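Local coordinates for protein CD180 antigen (Mus musculus, PDB 3T6Q) that probably cooperates with MD-1 and TLR4 in the innate immune response of B cells to bacterial lipopolysaccharide, leading to NF-kappa-B activation, at residues A[454-459]-A[481-486]; A[505-510]-A[526-531]; A[515-520]-A[544-549]; A[530-535]-A[554-559]. All blocks are in the same frame, centred on the assembly; numbering follows the deposited sequence.

Interaction 1: A[454-459]-A[481-486]; sequences LNLQGN and LVLSFC
Q457 lays its extended chain alongside the phenyl group of F485 where two successive leucine-rich repeats, LRR 16 and LRR 17, stack in the solenoid. Its CG swings away from the backbone N (chi1 -174°), which carries the chain over the next repeat: CG comes 3.4 Å from S484 OG, and CD lies 3.8 Å from F485 CD2. The two side chains run in the same direction, with the amide and ring planes 48° apart. Next to them along the chain the strands pair in parallel, with V482 N donating to L454 O and L456 N to V482 O; beyond the strands G458 N reaches S484 O.

On the face with N455, the V482 side chain lies at a slant to the asparagine. L454 and L481 lie on the other face, CD2 to CD1 at 4.3 Å; just past the strands L456 and L483 lie side by side, L456 CB 3.9 Å from L483 CD2. N459 occupies the consensus asparagine position, its ND2 bonding to L456 O from above the carbonyl plane and its OD1 accepting from L437 N. The equivalent position in LRR 17 is a cysteine, C486, whose SG lies 3.1 Å from L456 O.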
loop_
_atom_site.group_PDB
_atom_site.type_symbol
_atom_site.label_atom_id
_atom_site.label_comp_id
_atom_site.label_asym_id
_atom_site.label_seq_id
_atom_site.Cartn_x
_atom_site.Cartn_y
_atom_site.Cartn_z
ATOM N N LEU A 454 -35.660 -34.541 -15.342
ATOM C CA LEU A 454 -36.324 -33.707 -16.355
ATOM C C LEU A 454 -36.713 -32.394 -15.731
ATOM O O LEU A 454 -37.475 -32.380 -14.730
ATOM C CB LEU A 454 -37.575 -34.392 -16.901
ATOM C CG LEU A 454 -38.457 -33.661 -17.914
ATOM C CD1 LEU A 454 -37.646 -33.398 -19.189
ATOM C CD2 LEU A 454 -39.709 -34.480 -18.199
ATOM N N ASN A 455 -36.183 -31.286 -16.271
ATOM C CA ASN A 455 -36.534 -29.997 -15.693
ATOM C C ASN A 455 -37.490 -29.343 -16.662
ATOM O O ASN A 455 -37.122 -29.049 -17.814
ATOM C CB ASN A 455 -35.272 -29.122 -15.452
ATOM C CG ASN A 455 -35.567 -27.784 -14.765
ATOM O OD1 ASN A 455 -34.764 -27.332 -13.967
ATOM N ND2 ASN A 455 -36.658 -27.129 -15.105
ATOM N N LEU A 456 -38.720 -29.103 -16.196
ATOM C CA LEU A 456 -39.712 -28.403 -17.002
ATOM C C LEU A 456 -40.239 -27.156 -16.342
ATOM O O LEU A 456 -41.409 -26.771 -16.557
ATOM C CB LEU A 456 -40.888 -29.328 -17.276
ATOM C CG LEU A 456 -40.644 -30.575 -18.113
ATOM C CD1 LEU A 456 -41.911 -31.379 -18.163
ATOM C CD2 LEU A 456 -40.195 -30.199 -19.524
ATOM N N GLN A 457 -39.405 -26.486 -15.553
ATOM C CA GLN A 457 -39.818 -25.243 -14.961
ATOM C C GLN A 457 -40.271 -24.275 -16.054
ATOM O O GLN A 457 -39.624 -24.170 -17.108
ATOM C CB GLN A 457 -38.647 -24.647 -14.184
ATOM C CG GLN A 457 -39.008 -23.409 -13.413
ATOM C CD GLN A 457 -37.832 -22.775 -12.700
ATOM O OE1 GLN A 457 -37.487 -21.628 -12.964
ATOM N NE2 GLN A 457 -37.237 -23.502 -11.782
ATOM N N GLY A 458 -41.366 -23.536 -15.814
ATOM C CA GLY A 458 -41.831 -22.548 -16.810
ATOM C C GLY A 458 -42.424 -23.053 -18.132
ATOM O O GLY A 458 -42.478 -22.307 -19.119
ATOM N N ASN A 459 -42.873 -24.304 -18.191
ATOM C CA ASN A 459 -43.616 -24.769 -19.357
ATOM C C ASN A 459 -45.119 -24.735 -19.009
ATOM O O ASN A 459 -45.479 -24.151 -17.979
ATOM C CB ASN A 459 -43.174 -26.158 -19.791
ATOM C CG ASN A 459 -41.772 -26.145 -20.379
ATOM O OD1 ASN A 459 -41.610 -26.042 -21.582
ATOM N ND2 ASN A 459 -40.764 -26.184 -19.517
ATOM N N LEU A 481 -38.212 -34.628 -11.195
ATOM C CA LEU A 481 -39.175 -33.921 -12.019
ATOM C C LEU A 481 -39.368 -32.533 -11.420
ATOM O O LEU A 481 -39.744 -32.391 -10.229
ATOM C CB LEU A 481 -40.509 -34.685 -12.086
ATOM C CG LEU A 481 -41.703 -34.071 -12.840
ATOM C CD1 LEU A 481 -41.302 -33.789 -14.312
ATOM C CD2 LEU A 481 -42.902 -35.039 -12.750
ATOM N N VAL A 482 -39.093 -31.509 -12.232
ATOM C CA VAL A 482 -39.221 -30.097 -11.774
ATOM C C VAL A 482 -40.351 -29.508 -12.619
ATOM O O VAL A 482 -40.251 -29.415 -13.857
ATOM C CB VAL A 482 -37.929 -29.266 -12.003
ATOM C CG1 VAL A 482 -38.111 -27.814 -11.524
ATOM C CG2 VAL A 482 -36.756 -29.918 -11.308
ATOM N N LEU A 483 -41.442 -29.151 -11.936
ATOM C CA LEU A 483 -42.606 -28.557 -12.557
ATOM C C LEU A 483 -42.972 -27.263 -11.884
ATOM O O LEU A 483 -44.146 -26.893 -11.835
ATOM C CB LEU A 483 -43.800 -29.534 -12.490
ATOM C CG LEU A 483 -43.753 -30.748 -13.430
ATOM C CD1 LEU A 483 -44.902 -31.697 -13.098
ATOM C CD2 LEU A 483 -43.866 -30.338 -14.891
ATOM N N SER A 484 -41.971 -26.558 -11.387
ATOM C CA SER A 484 -42.235 -25.322 -10.682
ATOM C C SER A 484 -42.534 -24.189 -11.691
ATOM O O SER A 484 -42.140 -24.305 -12.844
ATOM C CB SER A 484 -41.064 -24.991 -9.765
ATOM O OG SER A 484 -39.848 -24.998 -10.517
ATOM N N PHE A 485 -43.250 -23.126 -11.279
ATOM C CA PHE A 485 -43.610 -22.037 -12.242
ATOM C C PHE A 485 -44.252 -22.481 -13.533
ATOM O O PHE A 485 -43.928 -21.967 -14.633
ATOM C CB PHE A 485 -42.335 -21.235 -12.599
ATOM C CG PHE A 485 -41.700 -20.582 -11.409
ATOM C CD1 PHE A 485 -42.157 -19.331 -10.949
ATOM C CD2 PHE A 485 -40.689 -21.219 -10.707
ATOM C CE1 PHE A 485 -41.589 -18.749 -9.821
ATOM C CE2 PHE A 485 -40.115 -20.633 -9.605
ATOM C CZ PHE A 485 -40.558 -19.401 -9.158
ATOM N N CYS A 486 -45.124 -23.470 -13.459
ATOM C CA CYS A 486 -45.789 -23.975 -14.645
ATOM C C CYS A 486 -47.262 -23.496 -14.754
ATOM O O CYS A 486 -48.040 -24.101 -15.498
ATOM C CB CYS A 486 -45.721 -25.518 -14.686
ATOM S SG CYS A 486 -44.043 -26.063 -15.184
#

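Interaction 2: A[505-510]-A[526-531]; sequences VDLSHN and IYLNLA
Near-identical first torsions, -176° in D506 and -170° in N529, send both side chains away from their own backbone N and out on the same face of the parallel strands, where they lie side by side. Their flat ends are turned only 23° apart, and D506 OD1 stands 3.5 Å from N529 ND2. The pair marks the junction of LRR 18 with LRR 19, consecutive leucine-rich repeats of the solenoid.

Each of the two folds back on its own chain as an Asx turn. D506 OD1 takes the backbone N of S508 nearly along its C-O axis and, on its syn lone pair, the hydroxyl of S508 at 2.6 Å; two bonds thus hold the carboxylate in place. N529 OD1 accepts only one bond within its segment, from A531 N, which approaches tilted from the carbonyl plane. Between the repeats the backbone bonds run V505 N to Y527 O, N529 N to V505 O and L507 N to N529 O, and H509 N continues the pairing to A531 O.

The opposite face is hydrophobic. V505 CG2 meets I526 CD1 at 4.0 Å, at a slant. L507 lies alongside L530 and across L528, its CD1 4.1 Å from L528 CD1. Past the strands, where the N510 amide links back to LRR 17 through C486 N and L483 O, the two chains still touch side chain to side chain, A531 CB meeting S508 CB at 4.1 Å.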
loop_
_atom_site.group_PDB
_atom_site.type_symbol
_atom_site.label_atom_id
_atom_site.label_comp_id
_atom_site.label_asym_id
_atom_site.label_seq_id
_atom_site.Cartn_x
_atom_site.Cartn_y
_atom_site.Cartn_z
ATOM N N VAL A 505 -39.796 -34.417 -6.405
ATOM C CA VAL A 505 -40.867 -33.802 -7.198
ATOM C C VAL A 505 -41.012 -32.392 -6.722
ATOM O O VAL A 505 -41.371 -32.163 -5.559
ATOM C CB VAL A 505 -42.191 -34.577 -7.071
ATOM C CG1 VAL A 505 -43.239 -33.946 -7.995
ATOM C CG2 VAL A 505 -41.933 -36.060 -7.454
ATOM N N ASP A 506 -40.634 -31.445 -7.590
ATOM C CA ASP A 506 -40.746 -30.037 -7.245
ATOM C C ASP A 506 -41.995 -29.465 -7.963
ATOM O O ASP A 506 -42.038 -29.373 -9.211
ATOM C CB ASP A 506 -39.450 -29.351 -7.685
ATOM C CG ASP A 506 -39.392 -27.901 -7.301
ATOM O OD1 ASP A 506 -40.398 -27.284 -6.886
ATOM O OD2 ASP A 506 -38.298 -27.369 -7.415
ATOM N N LEU A 507 -43.028 -29.138 -7.165
ATOM C CA LEU A 507 -44.232 -28.556 -7.689
ATOM C C LEU A 507 -44.395 -27.148 -7.139
ATOM O O LEU A 507 -45.508 -26.661 -7.100
ATOM C CB LEU A 507 -45.487 -29.379 -7.296
ATOM C CG LEU A 507 -45.464 -30.854 -7.735
ATOM C CD1 LEU A 507 -46.609 -31.671 -7.110
ATOM C CD2 LEU A 507 -45.532 -30.993 -9.233
ATOM N N SER A 508 -43.294 -26.503 -6.743
ATOM C CA SER A 508 -43.401 -25.232 -6.056
ATOM C C SER A 508 -43.802 -24.094 -7.026
ATOM O O SER A 508 -43.687 -24.250 -8.239
ATOM C CB SER A 508 -42.081 -24.895 -5.372
ATOM O OG SER A 508 -40.992 -24.810 -6.290
ATOM N N HIS A 509 -44.295 -22.976 -6.476
ATOM C CA HIS A 509 -44.679 -21.801 -7.286
ATOM C C HIS A 509 -45.667 -22.112 -8.345
ATOM O O HIS A 509 -45.440 -21.816 -9.526
ATOM C CB HIS A 509 -43.453 -21.094 -7.860
ATOM C CG HIS A 509 -42.479 -20.677 -6.794
ATOM N ND1 HIS A 509 -42.549 -19.463 -6.175
ATOM C CD2 HIS A 509 -41.424 -21.369 -6.194
ATOM C CE1 HIS A 509 -41.578 -19.386 -5.245
ATOM N NE2 HIS A 509 -40.899 -20.561 -5.245
ATOM N N ASN A 510 -46.764 -22.749 -7.925
ATOM C CA ASN A 510 -47.933 -22.934 -8.746
ATOM C C ASN A 510 -49.197 -22.423 -7.997
ATOM O O ASN A 510 -49.080 -21.619 -7.063
ATOM C CB ASN A 510 -48.076 -24.388 -9.218
ATOM C CG ASN A 510 -47.034 -24.754 -10.279
ATOM O OD1 ASN A 510 -47.011 -24.194 -11.382
ATOM N ND2 ASN A 510 -46.157 -25.688 -9.940
ATOM N N ILE A 526 -40.189 -39.945 -1.020
ATOM C CA ILE A 526 -39.792 -38.862 -1.944
ATOM C C ILE A 526 -39.459 -37.534 -1.237
ATOM O O ILE A 526 -39.781 -37.306 -0.058
ATOM C CB ILE A 526 -40.818 -38.641 -3.089
ATOM C CG1 ILE A 526 -42.010 -37.740 -2.655
ATOM C CG2 ILE A 526 -41.289 -39.985 -3.652
ATOM C CD1 ILE A 526 -42.955 -37.355 -3.794
ATOM N N TYR A 527 -38.795 -36.653 -1.981
ATOM C CA TYR A 527 -38.741 -35.237 -1.607
ATOM C C TYR A 527 -39.838 -34.533 -2.422
ATOM O O TYR A 527 -39.909 -34.696 -3.645
ATOM C CB TYR A 527 -37.376 -34.643 -1.913
ATOM C CG TYR A 527 -37.348 -33.128 -1.759
ATOM C CD1 TYR A 527 -37.140 -32.543 -0.520
ATOM C CD2 TYR A 527 -37.531 -32.292 -2.878
ATOM C CE1 TYR A 527 -37.089 -31.155 -0.381
ATOM C CE2 TYR A 527 -37.508 -30.913 -2.752
ATOM C CZ TYR A 527 -37.277 -30.354 -1.512
ATOM O OH TYR A 527 -37.272 -28.993 -1.396
ATOM N N LEU A 528 -40.706 -33.790 -1.728
ATOM C CA LEU A 528 -41.907 -33.211 -2.350
ATOM C C LEU A 528 -41.933 -31.739 -1.986
ATOM O O LEU A 528 -42.152 -31.394 -0.830
ATOM C CB LEU A 528 -43.165 -33.864 -1.844
ATOM C CG LEU A 528 -44.493 -33.203 -2.300
ATOM C CD1 LEU A 528 -44.632 -33.162 -3.813
ATOM C CD2 LEU A 528 -45.673 -33.957 -1.693
ATOM N N ASN A 529 -41.656 -30.884 -2.959
ATOM C CA ASN A 529 -41.670 -29.448 -2.700
ATOM C C ASN A 529 -42.998 -28.869 -3.153
ATOM O O ASN A 529 -43.278 -28.839 -4.348
ATOM C CB ASN A 529 -40.504 -28.762 -3.452
ATOM C CG ASN A 529 -40.311 -27.320 -3.034
ATOM O OD1 ASN A 529 -41.079 -26.781 -2.251
ATOM N ND2 ASN A 529 -39.275 -26.680 -3.581
ATOM N N LEU A 530 -43.824 -28.454 -2.183
ATOM C CA LEU A 530 -45.098 -27.796 -2.454
ATOM C C LEU A 530 -45.053 -26.301 -2.082
ATOM O O LEU A 530 -46.104 -25.692 -1.875
ATOM C CB LEU A 530 -46.262 -28.500 -1.720
ATOM C CG LEU A 530 -46.611 -29.840 -2.418
ATOM C CD1 LEU A 530 -47.498 -30.745 -1.573
ATOM C CD2 LEU A 530 -47.264 -29.590 -3.757
ATOM N N ALA A 531 -43.859 -25.707 -1.976
ATOM C CA ALA A 531 -43.754 -24.321 -1.521
ATOM C C ALA A 531 -44.514 -23.402 -2.461
ATOM O O ALA A 531 -44.581 -23.672 -3.675
ATOM C CB ALA A 531 -42.278 -23.867 -1.439
#

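Interaction 3: A[515-520]-A[544-549]; sequences SSIEAL and PILSQQ
One face of the E518 carboxylate is met by I545: CD1 stands over it at the OE2 end, 3.3 Å from E518 OE2, with the two side chains crossing at about a right angle. E518 was modelled in two conformers, so this approach is doubtful in detail. The flat peptide group of I517 is approached by the other branch of the same residue. I545 CG2 lies 3.6 Å from I517 O, well above the peptide plane, while that oxygen also accepts the backbone N of L520 at 3.0 Å. The terminal amide of Q549 lies near L520 O.

I545 serves both groups because its branches diverge. With chi1 at -63°, CG2 is anti to the backbone N and turns to I517, whereas CG1 carries CD1 on to the glutamate. The rest is aliphatic: I517 CG2 packs on I545 CG2 at 3.7 Å and touches L546 CD2 at 4.2 Å, and the L520 CB methylene closes on I545 CG2 more loosely.

The segments belong to LRR 18 and LRR 19 and lie in the parts of these repeats that follow the strands, on the convex side of the solenoid. Here a 3-10 segment of one repeat faces a short helix of the next, and no hydrogen bond joins them. The 3-10 turn is held internally by E518 N to S515 O and A519 N to S516 O. From the C-terminal region, K578 NZ binds the carbonyl oxygens of S547 and Q549, and W571 NE1 donates to S547 OG.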
loop_
_atom_site.group_PDB
_atom_site.type_symbol
_atom_site.label_atom_id
_atom_site.label_comp_id
_atom_site.label_asym_id
_atom_site.label_seq_id
_atom_site.Cartn_x
_atom_site.Cartn_y
_atom_site.Cartn_z
ATOM N N SER A 515 -55.699 -31.360 -3.070
ATOM C CA SER A 515 -55.971 -32.628 -3.795
ATOM C C SER A 515 -54.852 -33.020 -4.806
ATOM O O SER A 515 -54.756 -34.181 -5.182
ATOM C CB SER A 515 -57.356 -32.643 -4.445
ATOM O OG SER A 515 -57.429 -31.722 -5.528
ATOM N N SER A 516 -54.002 -32.066 -5.207
ATOM C CA SER A 516 -52.782 -32.386 -5.971
ATOM C C SER A 516 -51.910 -33.489 -5.335
ATOM O O SER A 516 -51.237 -34.235 -6.046
ATOM C CB SER A 516 -51.932 -31.117 -6.158
ATOM O OG SER A 516 -51.377 -30.651 -4.914
ATOM N N ILE A 517 -51.937 -33.592 -4.003
ATOM C CA ILE A 517 -51.188 -34.601 -3.236
ATOM C C ILE A 517 -51.570 -36.040 -3.668
ATOM O O ILE A 517 -50.720 -36.947 -3.648
ATOM C CB ILE A 517 -51.354 -34.347 -1.705
ATOM C CG1 ILE A 517 -50.659 -33.020 -1.336
ATOM C CG2 ILE A 517 -50.865 -35.563 -0.878
ATOM C CD1 ILE A 517 -51.012 -32.419 0.019
ATOM N N GLU A 518 -52.812 -36.225 -4.110
ATOM C CA GLU A 518 -53.297 -37.534 -4.626
ATOM C C GLU A 518 -52.535 -38.096 -5.841
ATOM O O GLU A 518 -52.583 -39.296 -6.114
ATOM C CB GLU A 518 -54.800 -37.473 -4.948
ATOM C CG GLU A 518 -55.471 -38.835 -5.087
ATOM C CD GLU A 518 -55.503 -39.657 -3.803
ATOM O OE1 GLU A 518 -55.508 -40.900 -3.910
ATOM O OE2 GLU A 518 -55.554 -39.084 -2.690
ATOM N N ALA A 519 -51.852 -37.221 -6.571
ATOM C CA ALA A 519 -51.028 -37.613 -7.713
ATOM C C ALA A 519 -49.725 -38.321 -7.288
ATOM O O ALA A 519 -49.087 -38.955 -8.124
ATOM C CB ALA A 519 -50.695 -36.370 -8.542
ATOM N N LEU A 520 -49.343 -38.195 -6.007
ATOM C CA LEU A 520 -48.149 -38.834 -5.436
ATOM C C LEU A 520 -48.493 -40.073 -4.608
ATOM O O LEU A 520 -47.638 -40.571 -3.881
ATOM C CB LEU A 520 -47.366 -37.829 -4.573
ATOM C CG LEU A 520 -47.198 -36.583 -5.461
ATOM C CD1 LEU A 520 -47.380 -35.236 -4.806
ATOM C CD2 LEU A 520 -45.978 -36.729 -6.360
ATOM N N PRO A 544 -52.079 -40.034 4.902
ATOM C CA PRO A 544 -51.207 -41.200 4.722
ATOM C C PRO A 544 -50.233 -41.005 3.557
ATOM O O PRO A 544 -49.123 -41.570 3.578
ATOM C CB PRO A 544 -52.187 -42.343 4.451
ATOM C CG PRO A 544 -53.483 -41.893 5.042
ATOM C CD PRO A 544 -53.507 -40.400 4.839
ATOM N N ILE A 545 -50.633 -40.219 2.558
ATOM C CA ILE A 545 -49.755 -39.984 1.408
ATOM C C ILE A 545 -48.535 -39.188 1.868
ATOM O O ILE A 545 -47.408 -39.542 1.532
ATOM C CB ILE A 545 -50.472 -39.301 0.225
ATOM C CG1 ILE A 545 -51.581 -40.237 -0.290
ATOM C CG2 ILE A 545 -49.454 -38.936 -0.886
ATOM C CD1 ILE A 545 -52.609 -39.572 -1.176
ATOM N N LEU A 546 -48.767 -38.108 2.618
ATOM C CA LEU A 546 -47.695 -37.347 3.269
ATOM C C LEU A 546 -46.769 -38.188 4.176
ATOM O O LEU A 546 -45.549 -38.010 4.134
ATOM C CB LEU A 546 -48.307 -36.196 4.064
ATOM C CG LEU A 546 -48.993 -35.153 3.162
ATOM C CD1 LEU A 546 -49.398 -33.954 4.000
ATOM C CD2 LEU A 546 -48.037 -34.705 2.053
ATOM N N SER A 547 -47.359 -39.091 4.975
ATOM C CA SER A 547 -46.589 -39.956 5.884
ATOM C C SER A 547 -45.592 -40.855 5.165
ATOM O O SER A 547 -44.525 -41.123 5.703
ATOM C CB SER A 547 -47.545 -40.834 6.710
ATOM O OG SER A 547 -48.138 -40.036 7.712
ATOM N N GLN A 548 -45.968 -41.325 3.977
ATOM C CA GLN A 548 -45.120 -42.162 3.111
ATOM C C GLN A 548 -43.829 -41.494 2.642
ATOM O O GLN A 548 -42.893 -42.196 2.269
ATOM C CB GLN A 548 -45.870 -42.542 1.843
ATOM C CG GLN A 548 -46.971 -43.552 2.032
ATOM C CD GLN A 548 -47.895 -43.640 0.842
ATOM O OE1 GLN A 548 -47.547 -43.272 -0.292
ATOM N NE2 GLN A 548 -49.090 -44.141 1.088
ATOM N N GLN A 549 -43.788 -40.157 2.615
ATOM C CA GLN A 549 -42.649 -39.434 2.029
ATOM C C GLN A 549 -41.546 -39.121 3.020
ATOM O O GLN A 549 -41.761 -39.182 4.241
ATOM C CB GLN A 549 -43.126 -38.113 1.328
ATOM C CG GLN A 549 -44.380 -38.273 0.469
ATOM C CD GLN A 549 -44.388 -39.512 -0.431
ATOM O OE1 GLN A 549 -45.448 -39.964 -0.867
ATOM N NE2 GLN A 549 -43.215 -40.034 -0.744
#

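Interaction 4: A[530-535]-A[554-559]; sequences LASNHI and LRQNPL
The amide of N557 points at 530-535 with its two ends turned to different backbone partners. ND2 donates to L530 O at 2.9 Å, and L530 O lies almost in the plane of the amide while ND2 itself stands above the carbonyl plane. N533 ND2 reaches the same L530 O from the opposite face, so this carbonyl is gripped from both faces. The second hydrogen of N557 ND2 goes to L554 O in its own segment. At the other end, OD1 takes I535 N at 3.0 Å and, weakly, N533 N. With chi1 at -80°, CG lies anti to the carbonyl carbon, and the bonds at both ends hold the amide's rotation.

N533 and N557 both stand at the consensus asparagine position of the leucine-rich repeat, in LRR 19 and in the turn after strand 551-553. N533 OD1 in turn accepts L512 N, linking back to LRR 18. Alongside, S532 N bonds to R555 O, and a water donates to both N533 O and Q556 O.

Among the apolar side chains, I535 crosses L554 at about a right angle, CD1 to CD2 at 3.9 Å, and lies beside L559, pointing the same way. A531 CB rests on R555 CG at 3.6 Å; the guanidinium group beyond it forms salt bridges with D581 and D584 of the cap. P558 CD sits 3.3 Å from I535 O.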
loop_
_atom_site.group_PDB
_atom_site.type_symbol
_atom_site.label_atom_id
_atom_site.label_comp_id
_atom_site.label_asym_id
_atom_site.label_seq_id
_atom_site.Cartn_x
_atom_site.Cartn_y
_atom_site.Cartn_z
ATOM N N LEU A 530 -43.824 -28.454 -2.183
ATOM C CA LEU A 530 -45.098 -27.796 -2.454
ATOM C C LEU A 530 -45.053 -26.301 -2.082
ATOM O O LEU A 530 -46.104 -25.692 -1.875
ATOM C CB LEU A 530 -46.262 -28.500 -1.720
ATOM C CG LEU A 530 -46.611 -29.840 -2.418
ATOM C CD1 LEU A 530 -47.498 -30.745 -1.573
ATOM C CD2 LEU A 530 -47.264 -29.590 -3.757
ATOM N N ALA A 531 -43.859 -25.707 -1.976
ATOM C CA ALA A 531 -43.754 -24.321 -1.521
ATOM C C ALA A 531 -44.514 -23.402 -2.461
ATOM O O ALA A 531 -44.581 -23.672 -3.675
ATOM C CB ALA A 531 -42.278 -23.867 -1.439
ATOM N N SER A 532 -45.086 -22.312 -1.916
ATOM C CA SER A 532 -45.754 -21.289 -2.727
ATOM C C SER A 532 -46.823 -21.860 -3.634
ATOM O O SER A 532 -46.742 -21.750 -4.848
ATOM C CB SER A 532 -44.777 -20.457 -3.567
ATOM O OG SER A 532 -43.870 -19.799 -2.705
ATOM N N ASN A 533 -47.802 -22.501 -3.034
ATOM C CA ASN A 533 -48.982 -22.928 -3.761
ATOM C C ASN A 533 -50.205 -22.357 -3.049
ATOM O O ASN A 533 -50.063 -21.391 -2.319
ATOM C CB ASN A 533 -48.991 -24.451 -3.805
ATOM C CG ASN A 533 -48.238 -24.942 -5.019
ATOM O OD1 ASN A 533 -48.679 -24.695 -6.131
ATOM N ND2 ASN A 533 -47.045 -25.533 -4.816
ATOM N N HIS A 534 -51.364 -22.984 -3.216
ATOM C CA HIS A 534 -52.601 -22.492 -2.578
ATOM C C HIS A 534 -53.131 -23.540 -1.646
ATOM O O HIS A 534 -54.363 -23.689 -1.495
ATOM C CB HIS A 534 -53.688 -22.249 -3.629
ATOM C CG HIS A 534 -53.534 -20.970 -4.445
ATOM N ND1 HIS A 534 -52.384 -20.271 -4.528
ATOM C CD2 HIS A 534 -54.444 -20.317 -5.268
ATOM C CE1 HIS A 534 -52.549 -19.211 -5.349
ATOM N NE2 HIS A 534 -53.811 -19.244 -5.808
ATOM N N ILE A 535 -52.248 -24.289 -1.002
ATOM C CA ILE A 535 -52.717 -25.317 -0.078
ATOM C C ILE A 535 -53.217 -24.685 1.240
ATOM O O ILE A 535 -52.490 -23.931 1.879
ATOM C CB ILE A 535 -51.632 -26.378 0.148
ATOM C CG1 ILE A 535 -51.411 -27.158 -1.177
ATOM C CG2 ILE A 535 -52.037 -27.319 1.266
ATOM C CD1 ILE A 535 -50.130 -27.974 -1.209
ATOM N N LEU A 554 -43.929 -27.200 2.664
ATOM C CA LEU A 554 -45.205 -26.508 2.556
ATOM C C LEU A 554 -45.094 -25.030 2.913
ATOM O O LEU A 554 -46.106 -24.369 3.178
ATOM C CB LEU A 554 -46.213 -27.200 3.489
ATOM C CG LEU A 554 -46.768 -28.513 2.969
ATOM C CD1 LEU A 554 -47.319 -29.338 4.147
ATOM C CD2 LEU A 554 -47.827 -28.212 1.891
ATOM N N ARG A 555 -43.873 -24.489 2.928
ATOM C CA ARG A 555 -43.714 -23.062 3.212
ATOM C C ARG A 555 -44.517 -22.175 2.212
ATOM O O ARG A 555 -44.798 -22.588 1.065
ATOM C CB ARG A 555 -42.211 -22.704 3.198
ATOM C CG ARG A 555 -41.651 -22.506 1.806
ATOM C CD ARG A 555 -40.160 -22.215 1.901
ATOM N NE ARG A 555 -39.954 -20.845 2.316
ATOM C CZ ARG A 555 -38.796 -20.358 2.756
ATOM N NH1 ARG A 555 -37.727 -21.130 2.814
ATOM N NH2 ARG A 555 -38.706 -19.089 3.115
ATOM N N GLN A 556 -44.926 -20.983 2.682
ATOM C CA GLN A 556 -45.586 -19.989 1.848
ATOM C C GLN A 556 -46.861 -20.544 1.196
ATOM O O GLN A 556 -47.141 -20.292 0.024
ATOM C CB GLN A 556 -44.592 -19.410 0.831
ATOM C CG GLN A 556 -43.583 -18.463 1.498
ATOM C CD GLN A 556 -42.505 -17.953 0.558
ATOM O OE1 GLN A 556 -41.418 -18.524 0.475
ATOM N NE2 GLN A 556 -42.796 -16.873 -0.148
ATOM N N ASN A 557 -47.590 -21.355 1.961
ATOM C CA ASN A 557 -48.978 -21.685 1.590
ATOM C C ASN A 557 -49.998 -21.009 2.514
ATOM O O ASN A 557 -49.690 -20.761 3.686
ATOM C CB ASN A 557 -49.171 -23.197 1.577
ATOM C CG ASN A 557 -48.644 -23.808 0.307
ATOM O OD1 ASN A 557 -49.340 -23.841 -0.699
ATOM N ND2 ASN A 557 -47.381 -24.253 0.331
ATOM N N PRO A 558 -51.216 -20.724 2.009
ATOM C CA PRO A 558 -52.273 -20.068 2.843
ATOM C C PRO A 558 -52.913 -21.054 3.828
ATOM O O PRO A 558 -54.115 -21.340 3.779
ATOM C CB PRO A 558 -53.269 -19.595 1.805
ATOM C CG PRO A 558 -53.170 -20.651 0.718
ATOM C CD PRO A 558 -51.690 -20.971 0.633
ATOM N N LEU A 559 -52.105 -21.578 4.721
ATOM C CA LEU A 559 -52.498 -22.719 5.525
ATOM C C LEU A 559 -53.580 -22.378 6.535
ATOM O O LEU A 559 -53.556 -21.313 7.161
ATOM C CB LEU A 559 -51.285 -23.340 6.214
ATOM C CG LEU A 559 -50.409 -24.155 5.241
ATOM C CD1 LEU A 559 -49.004 -24.378 5.806
ATOM C CD2 LEU A 559 -51.063 -25.496 4.870
HETATM O O HOH W 1 -48.765 -19.126 -2.114
#

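How the interactions relate
Interactions 1, 2 and 4 follow one another along the concave side and its turns, with the junction of LRR 17 and 18 between the first two; interaction 3 joins LRR 18 and 19, as interaction 2 does, but on the convex side. Interactions 1 and 2 touch directly: L483 N bonds to D506 O, and the rings of F485 and H509 stack. Interaction 4 shares L530 and A531 with interaction 2 and carries the bonding on to the C-terminal cap. Pairing is by parallel strands in 1 and 2, but mainly by asparagine and turn backbone in 4; interaction 3 has no hydrogen bond across it and is mainly aliphatic packing. Interactions 2 and 3 are buried, 1 and 4 partly so. I517 against L530 connects 3 with 2 and 4.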